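Local coordinates for phenylacetic acid degradation protein PaaI (Thermus thermophilus HB8, PDB 1WLU), which probably hydrolyses acyl-CoA thioesters in phenylacetic acid breakdown, as a hot-dog-fold thioesterase that can bind coenzyme A, at residues A[24-29]-A[77-82]; A[42-47]-A[64-69]; A[81-86]-A[99-104]. One frame throughout, in Å; residues are numbered along the deposited sequence.

Contact 1: A[24-29]-A[77-82]; sequences AGEVRA and GARVEA
Gly25 and Val80 form the central hydrogen-bonded pair where strands 20-26 and 79-89 lie side by side in the antiparallel sheet of the hot-dog fold; the two short strands run at 155° to each other. Two backbone bonds close this pair, Gly25 N to Val80 O and Val80 N to Gly25 O, each 2.9 Å long. Past the end of strand 20-26 the bonding continues into the loop: Val27 N donates to Ala78 O, and Gly77 N returns a 2.7 Å bond to Val27 O. Glycine suits position 77, because at its positive phi a side chain would be jammed against the preceding carbonyl oxygen.

Van der Waals contacts lie on the side turned to helix 40-56. Val80 CG1 rests against the backbone carbonyl of Gly25, 3.6 Å from Gly25 O, and beyond it the valine makes apolar contact with Leu46 of the helix. Val27 has CG2 beside its backbone N, which brings this methyl to Ala78 CB at 4.1 Å, an apolar contact, while Phe42 packs on the same valine. On the other face Ala24 CB touches Glu81 CG, two small aliphatic surfaces fitting a non-hydrogen-bonded pair.

Charge joins the next such pair, Glu26 and Arg79, on the face of Ala24 and Glu81. Arg79 bends at chi2 (-71°) and folds its guanidinium back over Glu26, whose carboxylate stands at 80° to it. OE1 sits above the guanidinium plane, so the attraction is electrostatic and no N-H is aimed at the oxygen, whose exact place is uncertain. Losing the Glu26 carboxylate to an alanine here is likely to leave the Arg79 guanidinium without this counter-charge and freer to swing. The aliphatic part of Glu26 also takes part, its CG lying 3.7 Å from Gly77 O.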
loop_
_atom_site.group_PDB
_atom_site.type_symbol
_atom_site.label_atom_id
_atom_site.label_comp_id
_atom_site.label_asym_id
_atom_site.label_seq_id
_atom_site.Cartn_x
_atom_site.Cartn_y
_atom_site.Cartn_z
ATOM N N ALA A 24 -16.196 -14.885 -8.233
ATOM C CA ALA A 24 -17.082 -14.014 -8.989
ATOM C C ALA A 24 -18.326 -13.632 -8.211
ATOM O O ALA A 24 -18.739 -14.324 -7.280
ATOM C CB ALA A 24 -17.484 -14.693 -10.293
ATOM N N GLY A 25 -18.923 -12.518 -8.609
ATOM C CA GLY A 25 -20.131 -12.060 -7.957
ATOM C C GLY A 25 -20.840 -11.053 -8.834
ATOM O O GLY A 25 -20.352 -10.693 -9.904
ATOM N N GLU A 26 -22.007 -10.615 -8.389
ATOM C CA GLU A 26 -22.769 -9.623 -9.126
ATOM C C GLU A 26 -23.068 -8.500 -8.149
ATOM O O GLU A 26 -23.365 -8.754 -6.982
ATOM C CB GLU A 26 -24.082 -10.217 -9.647
ATOM C CG GLU A 26 -24.871 -9.258 -10.533
ATOM C CD GLU A 26 -26.162 -9.860 -11.054
ATOM O OE1 GLU A 26 -26.112 -10.962 -11.638
ATOM O OE2 GLU A 26 -27.226 -9.228 -10.887
ATOM N N VAL A 27 -22.964 -7.263 -8.616
ATOM C CA VAL A 27 -23.249 -6.121 -7.760
ATOM C C VAL A 27 -24.761 -6.031 -7.586
ATOM O O VAL A 27 -25.491 -5.799 -8.550
ATOM C CB VAL A 27 -22.727 -4.808 -8.381
ATOM C CG1 VAL A 27 -23.058 -3.635 -7.468
ATOM C CG2 VAL A 27 -21.221 -4.897 -8.598
ATOM N N ARG A 28 -25.223 -6.243 -6.359
ATOM C CA ARG A 28 -26.648 -6.181 -6.058
ATOM C C ARG A 28 -26.986 -4.819 -5.467
ATOM O O ARG A 28 -26.099 -4.014 -5.179
ATOM C CB ARG A 28 -27.031 -7.283 -5.066
ATOM C CG ARG A 28 -26.695 -8.687 -5.542
ATOM C CD ARG A 28 -27.085 -9.741 -4.513
ATOM N NE ARG A 28 -26.538 -9.452 -3.190
ATOM C CZ ARG A 28 -26.374 -10.359 -2.232
ATOM N NH1 ARG A 28 -26.712 -11.623 -2.447
ATOM N NH2 ARG A 28 -25.868 -10.003 -1.058
ATOM N N ALA A 29 -28.277 -4.567 -5.283
ATOM C CA ALA A 29 -28.736 -3.302 -4.728
ATOM C C ALA A 29 -28.137 -3.026 -3.350
ATOM O O ALA A 29 -27.810 -1.883 -3.028
ATOM C CB ALA A 29 -30.259 -3.299 -4.643
ATOM N N GLY A 77 -25.954 -4.678 -10.991
ATOM C CA GLY A 77 -26.090 -5.602 -12.102
ATOM C C GLY A 77 -24.781 -6.027 -12.739
ATOM O O GLY A 77 -24.736 -7.010 -13.477
ATOM N N ALA A 78 -23.710 -5.293 -12.460
ATOM C CA ALA A 78 -22.415 -5.626 -13.035
ATOM C C ALA A 78 -21.894 -6.967 -12.537
ATOM O O ALA A 78 -21.953 -7.265 -11.341
ATOM C CB ALA A 78 -21.403 -4.531 -12.716
ATOM N N ARG A 79 -21.404 -7.776 -13.470
ATOM C CA ARG A 79 -20.822 -9.075 -13.154
ATOM C C ARG A 79 -19.335 -8.797 -12.995
ATOM O O ARG A 79 -18.705 -8.228 -13.889
ATOM C CB ARG A 79 -21.044 -10.060 -14.306
ATOM C CG ARG A 79 -22.483 -10.527 -14.479
ATOM C CD ARG A 79 -22.900 -11.461 -13.351
ATOM N NE ARG A 79 -24.186 -12.099 -13.616
ATOM C CZ ARG A 79 -24.743 -13.015 -12.829
ATOM N NH1 ARG A 79 -24.128 -13.405 -11.721
ATOM N NH2 ARG A 79 -25.918 -13.544 -13.151
ATOM N N VAL A 80 -18.771 -9.193 -11.862
ATOM C CA VAL A 80 -17.363 -8.938 -11.604
ATOM C C VAL A 80 -16.632 -10.185 -11.118
ATOM O O VAL A 80 -17.221 -11.055 -10.475
ATOM C CB VAL A 80 -17.225 -7.793 -10.569
ATOM C CG1 VAL A 80 -17.891 -8.195 -9.266
ATOM C CG2 VAL A 80 -15.765 -7.434 -10.359
ATOM N N GLU A 81 -15.345 -10.262 -11.443
ATOM C CA GLU A 81 -14.495 -11.385 -11.060
ATOM C C GLU A 81 -13.197 -10.887 -10.443
ATOM O O GLU A 81 -12.709 -9.813 -10.791
ATOM C CB GLU A 81 -14.125 -12.222 -12.287
ATOM C CG GLU A 81 -15.195 -13.148 -12.814
ATOM C CD GLU A 81 -14.770 -13.807 -14.113
ATOM O OE1 GLU A 81 -13.545 -13.934 -14.346
ATOM O OE2 GLU A 81 -15.656 -14.203 -14.897
ATOM N N ALA A 82 -12.645 -11.677 -9.529
ATOM C CA ALA A 82 -11.368 -11.360 -8.900
ATOM C C ALA A 82 -10.469 -12.557 -9.195
ATOM O O ALA A 82 -10.756 -13.683 -8.778
ATOM C CB ALA A 82 -11.534 -11.170 -7.405
#

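Contact 2: A[42-47]-A[64-69]; sequences FLYALA and LSCRMD
The central helix of the hot-dog fold, 40-56, meets strand 61-70 here, Leu43, Tyr44 and Ala47 packing against Cys66 and Met68 without a hydrogen bond between the two segments. The Met68 chain bends at chi2 (72°), which turns the thioether toward the helix, CE ending over the Leu43 backbone: it lies 3.9 Å from Leu43 CB and 3.7 Å from Leu43 O, and SD faces the CB of Ala47. A flexible, unbranched methionine suits this uneven helix surface, and the small Ala47 accommodates the sulfur beside it.

Tyr44 meets the strand with its ring edge. CG anti to the backbone N (chi1 179°) sends the ring out along the strand, where CD2 meets Met68 CB, in the ring plane, at 4.0 Å. In this fold the helix is wrapped by the sheet, and two subunits join through strand 61-70, whose residues 65-69 pair antiparallel with a strand of the second subunit. The phenol end of Tyr44 therefore lies at that interface: its OH bonds to Tyr70 OH of the second subunit, and its ring stacks on Tyr44 there. Within this subunit, Tyr44 OH is 3.2 Å from Cys66 CB and 3.6 Å from Cys66 SG.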
loop_
_atom_site.group_PDB
_atom_site.type_symbol
_atom_site.label_atom_id
_atom_site.label_comp_id
_atom_site.label_asym_id
_atom_site.label_seq_id
_atom_site.Cartn_x
_atom_site.Cartn_y
_atom_site.Cartn_z
ATOM N N PHE A 42 -17.252 -3.892 -1.013
ATOM C CA PHE A 42 -17.755 -5.061 -1.720
ATOM C C PHE A 42 -16.689 -5.536 -2.700
ATOM O O PHE A 42 -16.396 -6.730 -2.778
ATOM C CB PHE A 42 -19.039 -4.739 -2.485
ATOM C CG PHE A 42 -19.506 -5.864 -3.361
ATOM C CD1 PHE A 42 -20.083 -7.002 -2.806
ATOM C CD2 PHE A 42 -19.309 -5.817 -4.737
ATOM C CE1 PHE A 42 -20.453 -8.080 -3.610
ATOM C CE2 PHE A 42 -19.675 -6.889 -5.549
ATOM C CZ PHE A 42 -20.247 -8.022 -4.983
ATOM N N LEU A 43 -16.113 -4.602 -3.452
ATOM C CA LEU A 43 -15.079 -4.955 -4.415
ATOM C C LEU A 43 -13.862 -5.514 -3.688
ATOM O O LEU A 43 -13.241 -6.473 -4.147
ATOM C CB LEU A 43 -14.695 -3.735 -5.256
ATOM C CG LEU A 43 -15.837 -3.182 -6.117
ATOM C CD1 LEU A 43 -15.349 -1.967 -6.885
ATOM C CD2 LEU A 43 -16.341 -4.259 -7.076
ATOM N N TYR A 44 -13.523 -4.925 -2.547
ATOM C CA TYR A 44 -12.392 -5.420 -1.777
ATOM C C TYR A 44 -12.696 -6.819 -1.246
ATOM O O TYR A 44 -11.846 -7.705 -1.307
ATOM C CB TYR A 44 -12.070 -4.477 -0.613
ATOM C CG TYR A 44 -10.908 -4.941 0.243
ATOM C CD1 TYR A 44 -11.088 -5.889 1.253
ATOM C CD2 TYR A 44 -9.626 -4.439 0.034
ATOM C CE1 TYR A 44 -10.018 -6.323 2.034
ATOM C CE2 TYR A 44 -8.551 -4.864 0.804
ATOM C CZ TYR A 44 -8.752 -5.802 1.802
ATOM O OH TYR A 44 -7.682 -6.206 2.571
ATOM N N ALA A 45 -13.908 -7.024 -0.732
ATOM C CA ALA A 45 -14.283 -8.332 -0.204
ATOM C C ALA A 45 -14.134 -9.400 -1.282
ATOM O O ALA A 45 -13.695 -10.519 -1.007
ATOM C CB ALA A 45 -15.717 -8.299 0.309
ATOM N N LEU A 46 -14.504 -9.050 -2.507
ATOM C CA LEU A 46 -14.395 -9.969 -3.633
ATOM C C LEU A 46 -12.930 -10.335 -3.864
ATOM O O LEU A 46 -12.578 -11.512 -3.944
ATOM C CB LEU A 46 -14.972 -9.319 -4.892
ATOM C CG LEU A 46 -14.906 -10.136 -6.181
ATOM C CD1 LEU A 46 -15.888 -11.298 -6.102
ATOM C CD2 LEU A 46 -15.244 -9.244 -7.363
ATOM N N ALA A 47 -12.075 -9.322 -3.964
ATOM C CA ALA A 47 -10.653 -9.555 -4.191
ATOM C C ALA A 47 -10.024 -10.305 -3.026
ATOM O O ALA A 47 -9.246 -11.239 -3.225
ATOM C CB ALA A 47 -9.938 -8.226 -4.404
ATOM N N LEU A 64 -1.674 -9.856 6.093
ATOM C CA LEU A 64 -0.859 -8.910 6.839
ATOM C C LEU A 64 -1.167 -7.523 6.279
ATOM O O LEU A 64 -1.727 -6.678 6.973
ATOM C CB LEU A 64 0.637 -9.207 6.675
ATOM C CG LEU A 64 1.209 -10.412 7.430
ATOM C CD1 LEU A 64 2.677 -10.577 7.072
ATOM C CD2 LEU A 64 1.043 -10.215 8.932
ATOM N N SER A 65 -0.823 -7.308 5.010
ATOM C CA SER A 65 -1.041 -6.021 4.355
ATOM C C SER A 65 -1.616 -6.180 2.957
ATOM O O SER A 65 -1.122 -6.981 2.165
ATOM C CB SER A 65 0.280 -5.259 4.257
ATOM O OG SER A 65 0.078 -3.980 3.680
ATOM N N CYS A 66 -2.651 -5.400 2.658
ATOM C CA CYS A 66 -3.293 -5.448 1.351
ATOM C C CYS A 66 -3.514 -4.053 0.796
ATOM O O CYS A 66 -3.846 -3.123 1.534
ATOM C CB CYS A 66 -4.640 -6.162 1.450
ATOM S SG CYS A 66 -4.515 -7.826 2.128
ATOM N N ARG A 67 -3.325 -3.916 -0.511
ATOM C CA ARG A 67 -3.520 -2.647 -1.197
ATOM C C ARG A 67 -4.592 -2.837 -2.254
ATOM O O ARG A 67 -4.614 -3.850 -2.960
ATOM C CB ARG A 67 -2.222 -2.188 -1.866
ATOM C CG ARG A 67 -2.346 -0.901 -2.686
ATOM C CD ARG A 67 -1.019 -0.613 -3.373
ATOM N NE ARG A 67 -1.067 0.521 -4.295
ATOM C CZ ARG A 67 -0.551 1.722 -4.051
ATOM N NH1 ARG A 67 0.063 1.977 -2.901
ATOM N NH2 ARG A 67 -0.626 2.668 -4.978
ATOM N N MET A 68 -5.489 -1.865 -2.352
ATOM C CA MET A 68 -6.560 -1.911 -3.330
ATOM C C MET A 68 -6.534 -0.613 -4.131
ATOM O O MET A 68 -6.685 0.474 -3.565
ATOM C CB MET A 68 -7.910 -2.062 -2.623
ATOM C CG MET A 68 -9.093 -2.204 -3.557
ATOM S SD MET A 68 -9.144 -3.803 -4.379
ATOM C CE MET A 68 -10.849 -3.805 -4.955
ATOM N N ASP A 69 -6.316 -0.732 -5.438
ATOM C CA ASP A 69 -6.286 0.421 -6.332
ATOM C C ASP A 69 -7.535 0.355 -7.204
ATOM O O ASP A 69 -7.750 -0.622 -7.918
ATOM C CB ASP A 69 -5.019 0.393 -7.194
ATOM C CG ASP A 69 -3.760 0.639 -6.382
ATOM O OD1 ASP A 69 -3.713 1.652 -5.651
ATOM O OD2 ASP A 69 -2.812 -0.169 -6.478
#

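Contact 3: A[81-86]-A[99-104]; sequences EARAVE and EVVSEG
Arg83 and Val101 make the principal side-chain contact between strands 79-89 and 93-102. Having left the backbone with CG anti to the carbonyl carbon (chi1 -53°), the arginine stays extended from CG to NE and lays its guanidinium across the valine. Val101 CG2 sits under one face of that flat group, offset toward its rim, 4.0 Å from Arg83 NH1; Val101 CG1 approaches Arg83 NH2 at 4.1 Å. A branched aliphatic residue suits this place, as its two methyls offer a broad apolar bed to the guanidinium face while the N-H groups at the edge remain directed elsewhere.

Those edges are used in the plane of the group. Glu81 OE1 receives weak bonds from NE and NH2 of Arg83, the NE one 3.3 Å long, and on another edge a water accepts from NH1 and donates to Glu99 OE1 at 2.7 Å. The water thus links Arg83 to a carboxylate too distant for direct contact, and together with the weak bonds to Glu81 it probably limits rotation of the guanidinium.

On the opposite face of the sheet Ala82 and Val100 form a non-hydrogen-bonded pair turned to the core, where the small alanine admits Leu46 and Ala50 of helix 40-56. Val100 CG1, anti to its own N (chi1 -179°), lies 3.8 Å from Glu81 O.

The backbone pairs Glu81 with Val101 and Arg83 with Glu99 by two bonds each. Strands 79-89 and 93-102 thus form an antiparallel beta hairpin with one face on the helix and the face of Glu81, Arg83 and Glu99 turned away, part of the sheet that wraps the hot-dog helix.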
loop_
_atom_site.group_PDB
_atom_site.type_symbol
_atom_site.label_atom_id
_atom_site.label_comp_id
_atom_site.label_asym_id
_atom_site.label_seq_id
_atom_site.Cartn_x
_atom_site.Cartn_y
_atom_site.Cartn_z
ATOM N N GLU A 81 -15.345 -10.262 -11.443
ATOM C CA GLU A 81 -14.495 -11.385 -11.060
ATOM C C GLU A 81 -13.197 -10.887 -10.443
ATOM O O GLU A 81 -12.709 -9.813 -10.791
ATOM C CB GLU A 81 -14.125 -12.222 -12.287
ATOM C CG GLU A 81 -15.195 -13.148 -12.814
ATOM C CD GLU A 81 -14.770 -13.807 -14.113
ATOM O OE1 GLU A 81 -13.545 -13.934 -14.346
ATOM O OE2 GLU A 81 -15.656 -14.203 -14.897
ATOM N N ALA A 82 -12.645 -11.677 -9.529
ATOM C CA ALA A 82 -11.368 -11.360 -8.900
ATOM C C ALA A 82 -10.469 -12.557 -9.195
ATOM O O ALA A 82 -10.756 -13.683 -8.778
ATOM C CB ALA A 82 -11.534 -11.170 -7.405
ATOM N N ARG A 83 -9.396 -12.307 -9.939
ATOM C CA ARG A 83 -8.455 -13.346 -10.341
ATOM C C ARG A 83 -7.151 -13.223 -9.567
ATOM O O ARG A 83 -6.375 -12.291 -9.789
ATOM C CB ARG A 83 -8.191 -13.227 -11.842
ATOM C CG ARG A 83 -9.469 -13.217 -12.664
ATOM C CD ARG A 83 -9.224 -12.748 -14.079
ATOM N NE ARG A 83 -10.459 -12.740 -14.859
ATOM C CZ ARG A 83 -10.543 -12.316 -16.114
ATOM N NH1 ARG A 83 -9.463 -11.863 -16.733
ATOM N NH2 ARG A 83 -11.706 -12.356 -16.753
ATOM N N ALA A 84 -6.912 -14.173 -8.667
ATOM C CA ALA A 84 -5.715 -14.163 -7.835
ATOM C C ALA A 84 -4.621 -15.084 -8.353
ATOM O O ALA A 84 -4.873 -16.244 -8.677
ATOM C CB ALA A 84 -6.081 -14.550 -6.403
ATOM N N VAL A 85 -3.407 -14.549 -8.435
ATOM C CA VAL A 85 -2.249 -15.313 -8.879
ATOM C C VAL A 85 -1.121 -15.087 -7.879
ATOM O O VAL A 85 -1.017 -14.024 -7.267
ATOM C CB VAL A 85 -1.771 -14.890 -10.287
ATOM C CG1 VAL A 85 -2.883 -15.100 -11.300
ATOM C CG2 VAL A 85 -1.313 -13.442 -10.280
ATOM N N GLU A 86 -0.275 -16.094 -7.719
ATOM C CA GLU A 86 0.835 -16.029 -6.780
ATOM C C GLU A 86 2.035 -15.290 -7.363
ATOM O O GLU A 86 2.502 -15.613 -8.456
ATOM C CB GLU A 86 1.231 -17.447 -6.387
ATOM C CG GLU A 86 2.066 -17.558 -5.142
ATOM C CD GLU A 86 2.206 -18.998 -4.719
ATOM O OE1 GLU A 86 3.003 -19.726 -5.346
ATOM O OE2 GLU A 86 1.497 -19.402 -3.778
ATOM N N GLU A 99 -6.515 -9.340 -9.833
ATOM C CA GLU A 99 -7.111 -8.427 -10.793
ATOM C C GLU A 99 -8.628 -8.518 -10.698
ATOM O O GLU A 99 -9.196 -9.611 -10.738
ATOM C CB GLU A 99 -6.654 -8.775 -12.211
ATOM C CG GLU A 99 -5.228 -8.335 -12.515
ATOM C CD GLU A 99 -4.775 -8.729 -13.905
ATOM O OE1 GLU A 99 -5.642 -8.917 -14.783
ATOM O OE2 GLU A 99 -3.548 -8.835 -14.121
ATOM N N VAL A 100 -9.277 -7.370 -10.545
ATOM C CA VAL A 100 -10.733 -7.314 -10.463
ATOM C C VAL A 100 -11.193 -6.872 -11.846
ATOM O O VAL A 100 -10.887 -5.762 -12.293
ATOM C CB VAL A 100 -11.191 -6.321 -9.377
ATOM C CG1 VAL A 100 -12.708 -6.306 -9.283
ATOM C CG2 VAL A 100 -10.592 -6.728 -8.034
ATOM N N VAL A 101 -11.924 -7.757 -12.516
ATOM C CA VAL A 101 -12.371 -7.528 -13.881
ATOM C C VAL A 101 -13.878 -7.611 -14.085
ATOM O O VAL A 101 -14.556 -8.436 -13.475
ATOM C CB VAL A 101 -11.698 -8.562 -14.819
ATOM C CG1 VAL A 101 -12.090 -8.308 -16.264
ATOM C CG2 VAL A 101 -10.185 -8.510 -14.648
ATOM N N SER A 102 -14.397 -6.748 -14.949
ATOM C CA SER A 102 -15.819 -6.749 -15.273
ATOM C C SER A 102 -15.950 -6.442 -16.756
ATOM O O SER A 102 -15.467 -5.414 -17.229
ATOM C CB SER A 102 -16.580 -5.703 -14.456
ATOM O OG SER A 102 -17.966 -5.735 -14.780
ATOM N N GLU A 103 -16.590 -7.351 -17.484
ATOM C CA GLU A 103 -16.786 -7.194 -18.920
ATOM C C GLU A 103 -15.479 -6.888 -19.651
ATOM O O GLU A 103 -15.425 -6.003 -20.505
ATOM C CB GLU A 103 -17.811 -6.091 -19.196
ATOM C CG GLU A 103 -19.186 -6.358 -18.596
ATOM C CD GLU A 103 -19.780 -7.679 -19.049
ATOM O OE1 GLU A 103 -19.890 -7.896 -20.275
ATOM O OE2 GLU A 103 -20.143 -8.501 -18.180
ATOM N N GLY A 104 -14.426 -7.622 -19.298
ATOM C CA GLY A 104 -13.136 -7.445 -19.940
ATOM C C GLY A 104 -12.322 -6.224 -19.554
ATOM O O GLY A 104 -11.255 -5.990 -20.122
HETATM O O HOH W 1 -6.675 -11.329 -15.490
#

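How the contacts relate
Contacts 1 and 3 are consecutive strand pairings on one sheet: strand 79-89 lies between 20-26 and 93-102, and they share Glu81 and Ala82. They are tied by Arg79 O and Ser102 OG, 2.7 Å apart in a probable hydrogen bond, and by Val80 CG2 against Val100 CG1 at 3.4 Å. Contact 2 brings the helix onto the same sheet, Leu46 CD2 lying 3.4 Å from Val80 CG1. Tyr70 binds coenzyme A in another structure of this protein, the ligand being absent here. The Met68 side chain is about 3 Å from that of Tyr70, a nearness owed largely to sequence. The side chain of Val100 is about 7 Å from that of Tyr70. The side chain of Val80 is about 10 Å from that of Tyr70.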